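Local coordinates for protein leucine aminopeptidase (Legionella pneumophila, PDB 5GNE) that probably acts as a zinc-dependent aminopeptidase of the M28 family, removing residues from the N-terminal end of peptides at a two-zinc site, at residues A[191-196]-A[236-241]; A[202-207]-A[264-269]; A[240-245]-A[312-317]. All coordinates share one frame; numbering follows the deposited sequence.

Leaving strand 185-191, the chain forms loop 191-196 and then enters helix 202-221; these are the first halves of interactions 1 and 2. It returns along strand 230-235 to 236-241, closing interaction 1. Segment 240-245 overlaps it at Arg240 and Gly241 and leads into helix 243-254. Strand 259-264 then delivers 264-269 to helix 202-221, so interaction 2 crosses interaction 1. Interaction 3 closes last, at 312-317, and crosses interaction 2. Interaction 1 joins the loops after strands 185-191 and 230-235, interaction 2 the start of helix 202-221 to the loop after strand 259-264, together surrounding the zinc site; interaction 3 ties the start of helix 243-254 to the loop before helix 318-323.

Interaction 1: residues A[191-196]-A[236-241]; sequences HIDTLD and AAEERG. With ZN (zinc ion), chain D; ZN (zinc ion), chain C.
Glu238 stacks over one face of the imidazole of His191, a zinc ligand whose NE2 binds one zinc ion at 2.3 Å. The carboxylate and ring planes are only 17° apart, with OE1 above the face, offset toward the rim. CB of Glu238 makes a CH-pi contact 3.6 Å from the centroid of the same ring. A bend at chi2 (-89°) lays the carboxylate over the imidazole; OE2 accepts from a water that also ligates the second zinc ion. Glu238 has been seen as a zinc ligand in a structure of this protein, but here it makes no metal bond. Glu239 binds that second zinc through OE2, and His344 and Asp204, the other protein ligands of that zinc, lie next to it. His191 ends strand 185-191 and the rest of both segments is loop, at the C-terminal ends of two neighbouring parallel strands of the M28 peptidase fold. In the second shell, ND1 of His191 donates to Asp193 OD1 at 2.7 Å, approaching it 33° out of the carboxylate plane. The other oxygen, OD2, uses its syn lone pair to accept from Glu239 N at 2.8 Å, within a type I turn from Ala237 to Arg240. Asp193 thus links the orientation of His191 to the turn carrying Glu239. Farther out, NH2 of Arg240 forms a salt bridge with Asp196 OD2 (2.9 Å), whose partner oxygen OD1 bonds to Ser128.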
# COMPACT_ATOMS: atom_id res chain seq x y z
N HIS A 191 2.26 -3.23 -0.79
CA HIS A 191 2.36 -3.85 -2.10
C HIS A 191 3.51 -4.84 -2.18
O HIS A 191 4.57 -4.62 -1.60
CB HIS A 191 2.45 -2.80 -3.21
CG HIS A 191 3.77 -2.10 -3.34
ND1 HIS A 191 4.78 -2.59 -4.15
CD2 HIS A 191 4.20 -0.91 -2.88
CE1 HIS A 191 5.80 -1.75 -4.13
NE2 HIS A 191 5.48 -0.72 -3.37
N ILE A 192 3.25 -5.97 -2.84
CA ILE A 192 4.15 -7.13 -2.88
C ILE A 192 5.15 -7.05 -4.02
O ILE A 192 6.16 -7.74 -4.03
CB ILE A 192 3.34 -8.44 -3.04
CG1 ILE A 192 4.19 -9.67 -2.70
CG2 ILE A 192 2.83 -8.57 -4.45
CD1 ILE A 192 4.36 -9.93 -1.24
N ASP A 193 4.85 -6.21 -5.00
CA ASP A 193 5.55 -6.28 -6.27
C ASP A 193 6.77 -5.39 -6.31
O ASP A 193 7.02 -4.61 -5.39
CB ASP A 193 4.60 -5.92 -7.41
CG ASP A 193 4.32 -4.46 -7.45
OD1 ASP A 193 3.98 -3.96 -6.36
OD2 ASP A 193 4.47 -3.80 -8.52
N THR A 194 7.55 -5.57 -7.37
CA THR A 194 8.67 -4.70 -7.66
C THR A 194 8.81 -4.50 -9.17
O THR A 194 8.07 -5.12 -9.93
CB THR A 194 9.96 -5.29 -7.09
OG1 THR A 194 11.01 -4.31 -7.16
CG2 THR A 194 10.34 -6.49 -7.92
N LEU A 195 9.79 -3.72 -9.62
CA LEU A 195 10.10 -3.67 -11.06
C LEU A 195 10.74 -4.96 -11.58
O LEU A 195 11.03 -5.87 -10.82
CB LEU A 195 11.02 -2.49 -11.38
CG LEU A 195 10.38 -1.10 -11.23
CD1 LEU A 195 11.39 -0.04 -11.64
CD2 LEU A 195 9.09 -0.99 -12.03
N ASP A 196 10.96 -5.01 -12.89
CA ASP A 196 11.58 -6.16 -13.53
C ASP A 196 13.08 -6.16 -13.33
O ASP A 196 13.66 -5.15 -12.92
CB ASP A 196 11.30 -6.19 -15.03
CG ASP A 196 9.84 -6.38 -15.33
OD1 ASP A 196 9.33 -7.49 -15.09
OD2 ASP A 196 9.21 -5.41 -15.82
N ALA A 236 -0.94 -6.42 -5.69
CA ALA A 236 -0.15 -6.70 -6.88
C ALA A 236 0.15 -5.39 -7.62
O ALA A 236 -0.52 -4.40 -7.42
CB ALA A 236 -0.89 -7.64 -7.78
N ALA A 237 1.18 -5.40 -8.45
CA ALA A 237 1.36 -4.41 -9.50
C ALA A 237 1.29 -2.94 -9.08
O ALA A 237 0.86 -2.07 -9.88
CB ALA A 237 0.30 -4.67 -10.59
N GLU A 238 1.72 -2.63 -7.87
CA GLU A 238 1.74 -1.23 -7.46
C GLU A 238 2.69 -0.43 -8.35
O GLU A 238 2.48 0.75 -8.60
CB GLU A 238 2.12 -1.09 -5.99
CG GLU A 238 2.09 0.33 -5.45
CD GLU A 238 3.42 1.06 -5.62
OE1 GLU A 238 4.41 0.42 -6.06
OE2 GLU A 238 3.48 2.27 -5.31
N GLU A 239 3.71 -1.11 -8.86
CA GLU A 239 4.72 -0.48 -9.70
C GLU A 239 4.21 -0.31 -11.13
O GLU A 239 4.94 0.14 -11.99
CB GLU A 239 6.04 -1.28 -9.65
CG GLU A 239 6.72 -1.30 -8.23
CD GLU A 239 7.25 0.07 -7.82
OE1 GLU A 239 7.04 1.01 -8.62
OE2 GLU A 239 7.89 0.21 -6.74
N ARG A 240 2.95 -0.65 -11.35
CA ARG A 240 2.29 -0.47 -12.66
C ARG A 240 1.10 0.48 -12.54
O ARG A 240 -0.04 0.11 -12.82
CB ARG A 240 1.83 -1.83 -13.23
CG ARG A 240 2.88 -2.95 -13.04
CD ARG A 240 4.10 -2.74 -13.96
NE ARG A 240 5.08 -3.78 -13.72
CZ ARG A 240 6.07 -4.14 -14.54
NH1 ARG A 240 6.22 -3.55 -15.72
NH2 ARG A 240 6.88 -5.12 -14.18
N GLY A 241 1.36 1.70 -12.10
CA GLY A 241 0.30 2.69 -11.93
C GLY A 241 -0.77 2.31 -10.93
O GLY A 241 -1.96 2.60 -11.13
ZN ZN D . 6.34 1.34 -2.86
ZN ZN C . 7.60 2.27 -5.66
O HOH W 1 9.96 -1.68 -5.90
O HOH W 2 6.36 3.64 -4.75

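Interaction 2: residues A[202-207]-A[264-269]; sequences ADDDSS and QLDQAG. With ZN (zinc ion), chain D.
Ser207 OG is held from two directions: it accepts a hydrogen bond from Ala268 N at 2.8 Å and donates its own to the carbonyl O of Asp203, one turn back in the helix. With OG placed between the backbone N and the carbonyl carbon (chi1 69°), the hydroxyl can reach both the helix and the opposing loop. Asp203 extends the join, its OD1 meeting Gly269 N at 3.1 Å nearly along the C-O direction. The aliphatic part of Gln267 packs against the same carboxylate, CB lying 3.4 Å from Asp203 OD2, an oxygen that also receives a bond from Asn340. The loop after strand 259-264, which supplies Asp266, is thereby fastened to helix 202-221, whose first turn carries the bridging zinc ligand Asp204. Asp204 and Asp266 meet at a zinc ion, with OD1 of each bound to it; the two oxygens lie 3.2 Å apart, and the carboxylate planes are turned by 31°. Asp266 adds OD2 at 2.5 Å from the zinc, so its grip is bidentate, and Ser316 bonds to this same oxygen. His191 completes this site, while Asp204 also belongs to the second zinc site with Glu239 and His344. Next to these ligands, Asp205 OD1 accepts from Gln267 N at 2.8 Å, the donor standing 46° out of the carboxylate plane, and Asp205 OD2 takes the amide of His191.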
# COMPACT_ATOMS: atom_id res chain seq x y z
N ALA A 202 13.87 -4.38 -1.15
CA ALA A 202 13.87 -4.59 0.28
C ALA A 202 13.04 -3.54 1.02
O ALA A 202 12.06 -3.88 1.67
CB ALA A 202 15.28 -4.60 0.80
N ASP A 203 13.44 -2.27 0.94
CA ASP A 203 12.64 -1.20 1.53
C ASP A 203 11.37 -0.99 0.72
O ASP A 203 10.31 -0.82 1.29
CB ASP A 203 13.40 0.11 1.58
CG ASP A 203 12.68 1.17 2.39
OD1 ASP A 203 12.06 0.78 3.40
OD2 ASP A 203 12.71 2.37 2.02
N ASP A 204 11.47 -1.01 -0.61
CA ASP A 204 10.28 -0.82 -1.43
C ASP A 204 9.46 -2.08 -1.39
O ASP A 204 9.42 -2.90 -2.30
CB ASP A 204 10.58 -0.42 -2.86
CG ASP A 204 9.43 0.38 -3.43
OD1 ASP A 204 8.36 0.35 -2.80
OD2 ASP A 204 9.57 1.03 -4.48
N ASP A 205 8.95 -2.18 -0.17
CA ASP A 205 7.88 -2.96 0.39
C ASP A 205 7.94 -4.42 0.63
O ASP A 205 6.92 -5.03 0.94
CB ASP A 205 6.61 -2.60 -0.33
CG ASP A 205 5.75 -1.75 0.56
OD1 ASP A 205 6.35 -1.25 1.55
OD2 ASP A 205 4.53 -1.63 0.36
N SER A 206 9.14 -4.98 0.62
CA SER A 206 9.29 -6.15 1.46
C SER A 206 9.01 -5.66 2.88
O SER A 206 8.24 -6.27 3.63
CB SER A 206 10.70 -6.74 1.38
OG SER A 206 10.76 -7.93 2.14
N SER A 207 9.58 -4.50 3.22
CA SER A 207 9.40 -3.93 4.55
C SER A 207 7.91 -3.83 4.94
O SER A 207 7.49 -4.42 5.95
CB SER A 207 10.10 -2.56 4.67
OG SER A 207 9.49 -1.54 3.90
N GLN A 264 -1.68 2.43 4.83
CA GLN A 264 -0.78 2.00 3.77
C GLN A 264 0.63 1.97 4.28
O GLN A 264 1.14 2.96 4.84
CB GLN A 264 -0.88 2.91 2.56
CG GLN A 264 0.14 2.64 1.49
CD GLN A 264 -0.07 1.36 0.70
OE1 GLN A 264 -0.98 0.58 0.97
NE2 GLN A 264 0.81 1.14 -0.30
N LEU A 265 1.27 0.83 4.06
CA LEU A 265 2.65 0.62 4.44
C LEU A 265 3.48 0.48 3.19
O LEU A 265 3.55 -0.59 2.61
CB LEU A 265 2.76 -0.62 5.31
CG LEU A 265 2.04 -0.49 6.66
CD1 LEU A 265 1.86 -1.84 7.32
CD2 LEU A 265 2.83 0.46 7.60
N ASP A 266 4.11 1.57 2.77
CA ASP A 266 4.99 1.53 1.63
C ASP A 266 6.33 2.16 2.05
O ASP A 266 6.43 3.37 2.26
CB ASP A 266 4.30 2.26 0.48
CG ASP A 266 4.92 1.98 -0.86
OD1 ASP A 266 5.95 1.27 -0.91
OD2 ASP A 266 4.33 2.43 -1.86
N GLN A 267 7.37 1.33 2.09
CA GLN A 267 8.70 1.67 2.65
C GLN A 267 8.64 1.98 4.14
O GLN A 267 8.43 3.12 4.55
CB GLN A 267 9.34 2.83 1.92
CG GLN A 267 9.66 2.46 0.51
CD GLN A 267 9.86 3.67 -0.35
OE1 GLN A 267 10.74 4.48 -0.08
NE2 GLN A 267 9.06 3.79 -1.39
N ALA A 268 8.74 0.92 4.93
CA ALA A 268 8.72 1.03 6.39
C ALA A 268 10.05 0.68 7.06
O ALA A 268 10.06 0.37 8.26
CB ALA A 268 7.62 0.18 6.95
N GLY A 269 11.14 0.64 6.31
CA GLY A 269 12.35 0.05 6.85
C GLY A 269 13.70 0.73 6.68
O GLY A 269 14.70 0.23 7.19
ZN ZN D . 6.34 1.34 -2.86

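Interaction 3: residues A[240-245]-A[312-317]; sequences RGLIGS and GYACSD
Ser245 and Asp317 form the tight polar end of this contact: OG of the serine donates to OD1 of the aspartate at 2.6 Å. A chi1 of 48° sets that hydroxyl between the amide N and carbonyl carbon of its own residue, turned toward Asp317. The donor arrives on the anti side of OD1, 25° out of the carboxylate plane. A water bridges the pair, donating to Asp317 OD1 at 2.7 Å and accepting from the backbone N of Ser245. Asp317 OD2 is taken by Gln264 NE2, so both carboxylate oxygens have partners.

Leu242 packs as closely but without directional bonds. At the N-cap position of helix 243-254 and inside a type I' turn from Arg240 to Ile243, it rests both methyls on the Ala314-Ser316 backbone. CD1 lies 3.4 Å from the carbonyl O of Ser316 and also reaches CB of Ala314, at 3.9 Å. The loose, solvent side is at Gly312, Tyr313 and Cys315, the last in a disulfide with Cys311.

Around the contact, strand 59-60 packs on Leu242, Tyr235 of strand 230-235 touches Ser245 and Asp317, and Asn320 of helix 318-323 bonds to Ser245 OG.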
# COMPACT_ATOMS: atom_id res chain seq x y z
N ARG A 240 2.95 -0.65 -11.35
CA ARG A 240 2.29 -0.47 -12.66
C ARG A 240 1.10 0.48 -12.54
O ARG A 240 -0.04 0.11 -12.82
CB ARG A 240 1.83 -1.83 -13.23
CG ARG A 240 2.88 -2.95 -13.04
CD ARG A 240 4.10 -2.74 -13.96
NE ARG A 240 5.08 -3.78 -13.72
CZ ARG A 240 6.07 -4.14 -14.54
NH1 ARG A 240 6.22 -3.55 -15.72
NH2 ARG A 240 6.88 -5.12 -14.18
N GLY A 241 1.36 1.70 -12.10
CA GLY A 241 0.30 2.69 -11.93
C GLY A 241 -0.77 2.31 -10.93
O GLY A 241 -1.96 2.60 -11.13
N LEU A 242 -0.36 1.64 -9.87
CA LEU A 242 -1.25 1.31 -8.74
C LEU A 242 -2.42 0.43 -9.14
O LEU A 242 -3.45 0.42 -8.47
CB LEU A 242 -1.79 2.59 -8.08
CG LEU A 242 -0.80 3.75 -7.87
CD1 LEU A 242 -1.48 4.90 -7.12
CD2 LEU A 242 0.45 3.28 -7.19
N ILE A 243 -2.26 -0.35 -10.20
CA ILE A 243 -3.42 -1.07 -10.73
C ILE A 243 -3.91 -2.20 -9.81
O ILE A 243 -5.12 -2.45 -9.75
CB ILE A 243 -3.16 -1.60 -12.17
CG1 ILE A 243 -4.48 -2.09 -12.79
CG2 ILE A 243 -2.11 -2.68 -12.16
CD1 ILE A 243 -4.38 -2.65 -14.21
N GLY A 244 -3.01 -2.86 -9.06
CA GLY A 244 -3.46 -3.91 -8.15
C GLY A 244 -4.48 -3.45 -7.12
O GLY A 244 -5.61 -4.00 -7.05
N SER A 245 -4.13 -2.41 -6.34
CA SER A 245 -5.06 -1.85 -5.36
C SER A 245 -6.30 -1.25 -6.02
O SER A 245 -7.36 -1.16 -5.39
CB SER A 245 -4.38 -0.78 -4.49
OG SER A 245 -3.68 0.15 -5.28
N GLY A 312 4.30 12.97 -4.65
CA GLY A 312 3.82 13.20 -6.01
C GLY A 312 2.44 12.61 -6.26
O GLY A 312 1.82 11.99 -5.38
N TYR A 313 1.95 12.79 -7.48
CA TYR A 313 0.70 12.21 -7.94
C TYR A 313 0.75 10.68 -7.95
O TYR A 313 1.78 10.10 -8.28
CB TYR A 313 0.37 12.73 -9.36
CG TYR A 313 -0.91 12.14 -9.92
CD1 TYR A 313 -2.12 12.35 -9.28
CD2 TYR A 313 -0.89 11.35 -11.06
CE1 TYR A 313 -3.28 11.80 -9.75
CE2 TYR A 313 -2.05 10.80 -11.55
CZ TYR A 313 -3.24 11.03 -10.89
OH TYR A 313 -4.41 10.50 -11.35
N ALA A 314 -0.37 10.04 -7.60
CA ALA A 314 -0.49 8.57 -7.68
C ALA A 314 0.68 7.93 -6.94
O ALA A 314 1.35 7.01 -7.41
CB ALA A 314 -0.54 8.10 -9.12
N CYS A 315 0.93 8.50 -5.78
CA CYS A 315 2.04 8.17 -4.94
C CYS A 315 2.09 6.69 -4.55
O CYS A 315 3.13 6.03 -4.68
CB CYS A 315 1.95 9.04 -3.70
SG CYS A 315 3.25 8.58 -2.40
N SER A 316 0.96 6.17 -4.08
CA SER A 316 0.95 4.80 -3.62
C SER A 316 -0.48 4.33 -3.47
O SER A 316 -1.41 5.10 -3.72
CB SER A 316 1.72 4.68 -2.31
OG SER A 316 1.96 3.32 -2.00
N ASP A 317 -0.66 3.09 -3.01
CA ASP A 317 -1.98 2.45 -3.10
C ASP A 317 -3.08 3.19 -2.35
O ASP A 317 -4.25 3.07 -2.70
CB ASP A 317 -1.89 1.00 -2.64
CG ASP A 317 -0.91 0.20 -3.49
OD1 ASP A 317 -1.19 0.07 -4.70
OD2 ASP A 317 0.12 -0.30 -2.97
O HOH W 3 -1.27 -1.73 -6.75